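Local coordinates for uncharacterized protein (Starkeya novella, PDB 5I20) that exports amino acids of many kinds, among them threonine, methionine, lysine and glutamate, across the bacterial inner membrane, binding its substrates in a large central cavity, at residues Val60-Gly71 with Phe173-Phe184. Sequence-based numbering, arbitrary orientation.
Sequences VLRQPWPVWVHG and FARVPTEVVAGF
G71 and F184 bring the two backbones closest, their CA atoms 5.3 Å apart, near the N-terminal ends of helices 65-88 and 181-199; no hydrogen bond joins the segments. With no side chain in the way, G71 CA sits squarely over the face of the F184 ring, a CH-pi contact 3.3 Å from the centroid and practically on the ring normal. V67 CG1 meets the same ring at its edge, in plane, 3.9 Å from F184 CZ, and the W68 six-membered ring stands nearly perpendicular to it. W68 also brings its CZ3 edge against the backbone of G183, where the lack of a side chain lets the indole in. V67 CG1 lies anti to the backbone N (chi1 173°), which turns CG2 toward V176, tip to tip with V176 CG2 and 4.0 Å from F173 CD1. All this lies at the cytoplasmic ends of two transmembrane helices, one from each EamA-like sequence region of this DMT-superfamily exporter, whose basket is built of inverted repeats. F173, on a type I turn, slides its ring over one face of the H70 imidazole as an offset stack, centroids 4.5 Å apart and planes 29° from parallel. Y166 of helix 150-169 also stacks on H70, and its carbonyl oxygen is hydrogen-bonded to H70 NE2, which ties the imidazole down. Farther out, Q63 bends at chi2 (-70°) and curls back to V60 O, giving NE2 a nearly straight 2.9 Å hydrogen bond; the same NE2 also lies against P177 CD and V180 CG2.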
# COMPACT_ATOMS: atom_id res chain seq x y z
N VAL A 60 21.15 -3.68 14.62
CA VAL A 60 19.75 -3.27 14.53
C VAL A 60 18.83 -4.44 14.23
O VAL A 60 17.67 -4.45 14.64
CB VAL A 60 19.54 -2.18 13.45
CG1 VAL A 60 19.93 -0.81 13.98
CG2 VAL A 60 20.32 -2.53 12.19
N LEU A 61 19.35 -5.44 13.53
CA LEU A 61 18.55 -6.59 13.13
C LEU A 61 18.39 -7.61 14.26
O LEU A 61 17.76 -8.65 14.08
CB LEU A 61 19.17 -7.27 11.90
CG LEU A 61 19.16 -6.45 10.61
CD1 LEU A 61 19.74 -7.25 9.46
CD2 LEU A 61 17.76 -5.95 10.28
N ARG A 62 18.96 -7.30 15.42
CA ARG A 62 18.76 -8.12 16.60
C ARG A 62 17.45 -7.72 17.28
O ARG A 62 17.42 -6.79 18.09
CB ARG A 62 19.93 -7.97 17.58
N GLN A 63 16.37 -8.42 16.93
CA GLN A 63 15.04 -8.10 17.44
C GLN A 63 14.34 -9.33 18.01
O GLN A 63 14.63 -10.46 17.58
CB GLN A 63 14.18 -7.47 16.34
CG GLN A 63 14.74 -6.18 15.76
CD GLN A 63 14.67 -5.03 16.74
OE1 GLN A 63 13.85 -5.02 17.65
NE2 GLN A 63 15.54 -4.04 16.55
N PRO A 64 13.43 -9.13 18.97
CA PRO A 64 12.60 -10.23 19.49
C PRO A 64 11.68 -10.81 18.42
O PRO A 64 11.44 -10.15 17.41
CB PRO A 64 11.79 -9.57 20.60
CG PRO A 64 12.54 -8.33 20.96
CD PRO A 64 13.18 -7.87 19.69
N TRP A 65 11.17 -12.02 18.64
CA TRP A 65 10.31 -12.67 17.65
C TRP A 65 8.97 -11.96 17.36
O TRP A 65 8.45 -12.10 16.25
CB TRP A 65 10.03 -14.12 18.07
CG TRP A 65 9.22 -14.29 19.31
CD1 TRP A 65 9.69 -14.46 20.58
CD2 TRP A 65 7.79 -14.32 19.41
NE1 TRP A 65 8.65 -14.58 21.46
CE2 TRP A 65 7.47 -14.50 20.77
CE3 TRP A 65 6.75 -14.20 18.48
CZ2 TRP A 65 6.15 -14.57 21.22
CZ3 TRP A 65 5.45 -14.27 18.93
CH2 TRP A 65 5.16 -14.45 20.29
N PRO A 66 8.39 -11.21 18.33
CA PRO A 66 7.14 -10.55 17.91
C PRO A 66 7.36 -9.48 16.85
O PRO A 66 6.43 -9.16 16.10
CB PRO A 66 6.63 -9.91 19.21
CG PRO A 66 7.26 -10.70 20.30
CD PRO A 66 8.62 -11.06 19.78
N VAL A 67 8.56 -8.93 16.78
CA VAL A 67 8.91 -7.95 15.76
C VAL A 67 8.93 -8.60 14.38
O VAL A 67 8.42 -8.04 13.40
CB VAL A 67 10.27 -7.28 16.05
CG1 VAL A 67 10.70 -6.39 14.89
CG2 VAL A 67 10.20 -6.48 17.34
N TRP A 68 9.52 -9.79 14.30
CA TRP A 68 9.60 -10.53 13.05
C TRP A 68 8.26 -11.10 12.62
O TRP A 68 7.97 -11.19 11.42
CB TRP A 68 10.62 -11.66 13.17
CG TRP A 68 12.00 -11.17 13.41
CD1 TRP A 68 12.70 -11.24 14.58
CD2 TRP A 68 12.85 -10.51 12.47
NE1 TRP A 68 13.94 -10.67 14.42
CE2 TRP A 68 14.06 -10.22 13.14
CE3 TRP A 68 12.71 -10.14 11.13
CZ2 TRP A 68 15.12 -9.57 12.51
CZ3 TRP A 68 13.77 -9.50 10.51
CH2 TRP A 68 14.95 -9.22 11.19
N VAL A 69 7.44 -11.50 13.58
CA VAL A 69 6.11 -12.01 13.27
C VAL A 69 5.28 -10.89 12.65
O VAL A 69 4.58 -11.09 11.67
CB VAL A 69 5.40 -12.57 14.53
CG1 VAL A 69 3.93 -12.81 14.25
CG2 VAL A 69 6.07 -13.85 14.98
N HIS A 70 5.41 -9.70 13.23
CA HIS A 70 4.71 -8.51 12.75
C HIS A 70 5.14 -8.11 11.34
O HIS A 70 4.30 -7.92 10.46
CB HIS A 70 4.96 -7.35 13.73
CG HIS A 70 4.62 -6.00 13.18
ND1 HIS A 70 5.59 -5.08 12.85
CD2 HIS A 70 3.44 -5.41 12.92
CE1 HIS A 70 5.02 -3.98 12.40
NE2 HIS A 70 3.71 -4.15 12.43
N GLY A 71 6.45 -7.99 11.12
CA GLY A 71 6.97 -7.53 9.85
C GLY A 71 6.87 -8.53 8.71
O GLY A 71 6.44 -8.19 7.61
N PHE A 173 5.15 -0.91 17.78
CA PHE A 173 6.58 -1.14 17.69
C PHE A 173 7.34 0.14 17.36
O PHE A 173 8.33 0.11 16.64
CB PHE A 173 6.88 -2.20 16.62
CG PHE A 173 6.22 -3.53 16.88
CD1 PHE A 173 6.79 -4.45 17.73
CD2 PHE A 173 5.02 -3.84 16.26
CE1 PHE A 173 6.18 -5.67 17.97
CE2 PHE A 173 4.40 -5.06 16.50
CZ PHE A 173 4.98 -5.97 17.35
N ALA A 174 6.87 1.26 17.91
CA ALA A 174 7.47 2.56 17.62
C ALA A 174 8.93 2.65 18.05
O ALA A 174 9.70 3.43 17.50
CB ALA A 174 6.66 3.67 18.28
N ARG A 175 9.32 1.85 19.04
CA ARG A 175 10.71 1.83 19.49
C ARG A 175 11.62 1.16 18.46
O ARG A 175 12.82 1.42 18.43
CB ARG A 175 10.84 1.12 20.84
N VAL A 176 11.04 0.31 17.62
CA VAL A 176 11.80 -0.42 16.61
C VAL A 176 12.25 0.49 15.47
O VAL A 176 11.42 1.14 14.84
CB VAL A 176 10.99 -1.60 16.04
CG1 VAL A 176 11.79 -2.32 14.97
CG2 VAL A 176 10.58 -2.56 17.15
N PRO A 177 13.57 0.53 15.21
CA PRO A 177 14.16 1.37 14.15
C PRO A 177 13.57 1.09 12.77
O PRO A 177 13.16 -0.03 12.48
CB PRO A 177 15.64 0.99 14.20
CG PRO A 177 15.87 0.50 15.59
CD PRO A 177 14.60 -0.21 15.96
N THR A 178 13.54 2.12 11.93
CA THR A 178 12.95 2.02 10.60
C THR A 178 13.72 1.05 9.71
O THR A 178 13.13 0.33 8.90
CB THR A 178 12.90 3.40 9.91
OG1 THR A 178 12.17 4.32 10.73
CG2 THR A 178 12.23 3.31 8.55
N GLU A 179 15.04 1.02 9.88
CA GLU A 179 15.91 0.18 9.05
C GLU A 179 15.61 -1.32 9.20
O GLU A 179 16.06 -2.13 8.40
CB GLU A 179 17.38 0.45 9.37
CG GLU A 179 17.62 1.19 10.68
CD GLU A 179 17.47 2.69 10.55
OE1 GLU A 179 17.87 3.25 9.50
OE2 GLU A 179 16.94 3.32 11.49
N VAL A 180 14.85 -1.67 10.24
CA VAL A 180 14.48 -3.06 10.48
C VAL A 180 13.57 -3.58 9.35
O VAL A 180 13.58 -4.77 9.05
CB VAL A 180 13.80 -3.22 11.86
CG1 VAL A 180 13.29 -4.64 12.07
CG2 VAL A 180 14.77 -2.84 12.96
N VAL A 181 12.82 -2.67 8.73
CA VAL A 181 11.96 -2.99 7.59
C VAL A 181 12.74 -3.69 6.47
O VAL A 181 12.20 -4.53 5.75
CB VAL A 181 11.27 -1.71 7.04
CG1 VAL A 181 10.59 -1.98 5.70
CG2 VAL A 181 10.26 -1.19 8.05
N ALA A 182 14.02 -3.34 6.33
CA ALA A 182 14.90 -4.02 5.39
C ALA A 182 14.93 -5.52 5.67
O ALA A 182 14.96 -6.33 4.74
CB ALA A 182 16.30 -3.43 5.46
N GLY A 183 14.93 -5.87 6.95
CA GLY A 183 14.88 -7.27 7.35
C GLY A 183 13.57 -7.91 6.95
O GLY A 183 13.52 -9.08 6.58
N PHE A 184 12.49 -7.13 7.05
CA PHE A 184 11.17 -7.59 6.64
C PHE A 184 11.13 -7.85 5.14
O PHE A 184 10.58 -8.85 4.68
CB PHE A 184 10.09 -6.57 7.01
CG PHE A 184 9.97 -6.29 8.48
CD1 PHE A 184 10.46 -7.19 9.42
CD2 PHE A 184 9.36 -5.13 8.93
CE1 PHE A 184 10.35 -6.93 10.77
CE2 PHE A 184 9.24 -4.86 10.28
CZ PHE A 184 9.74 -5.76 11.20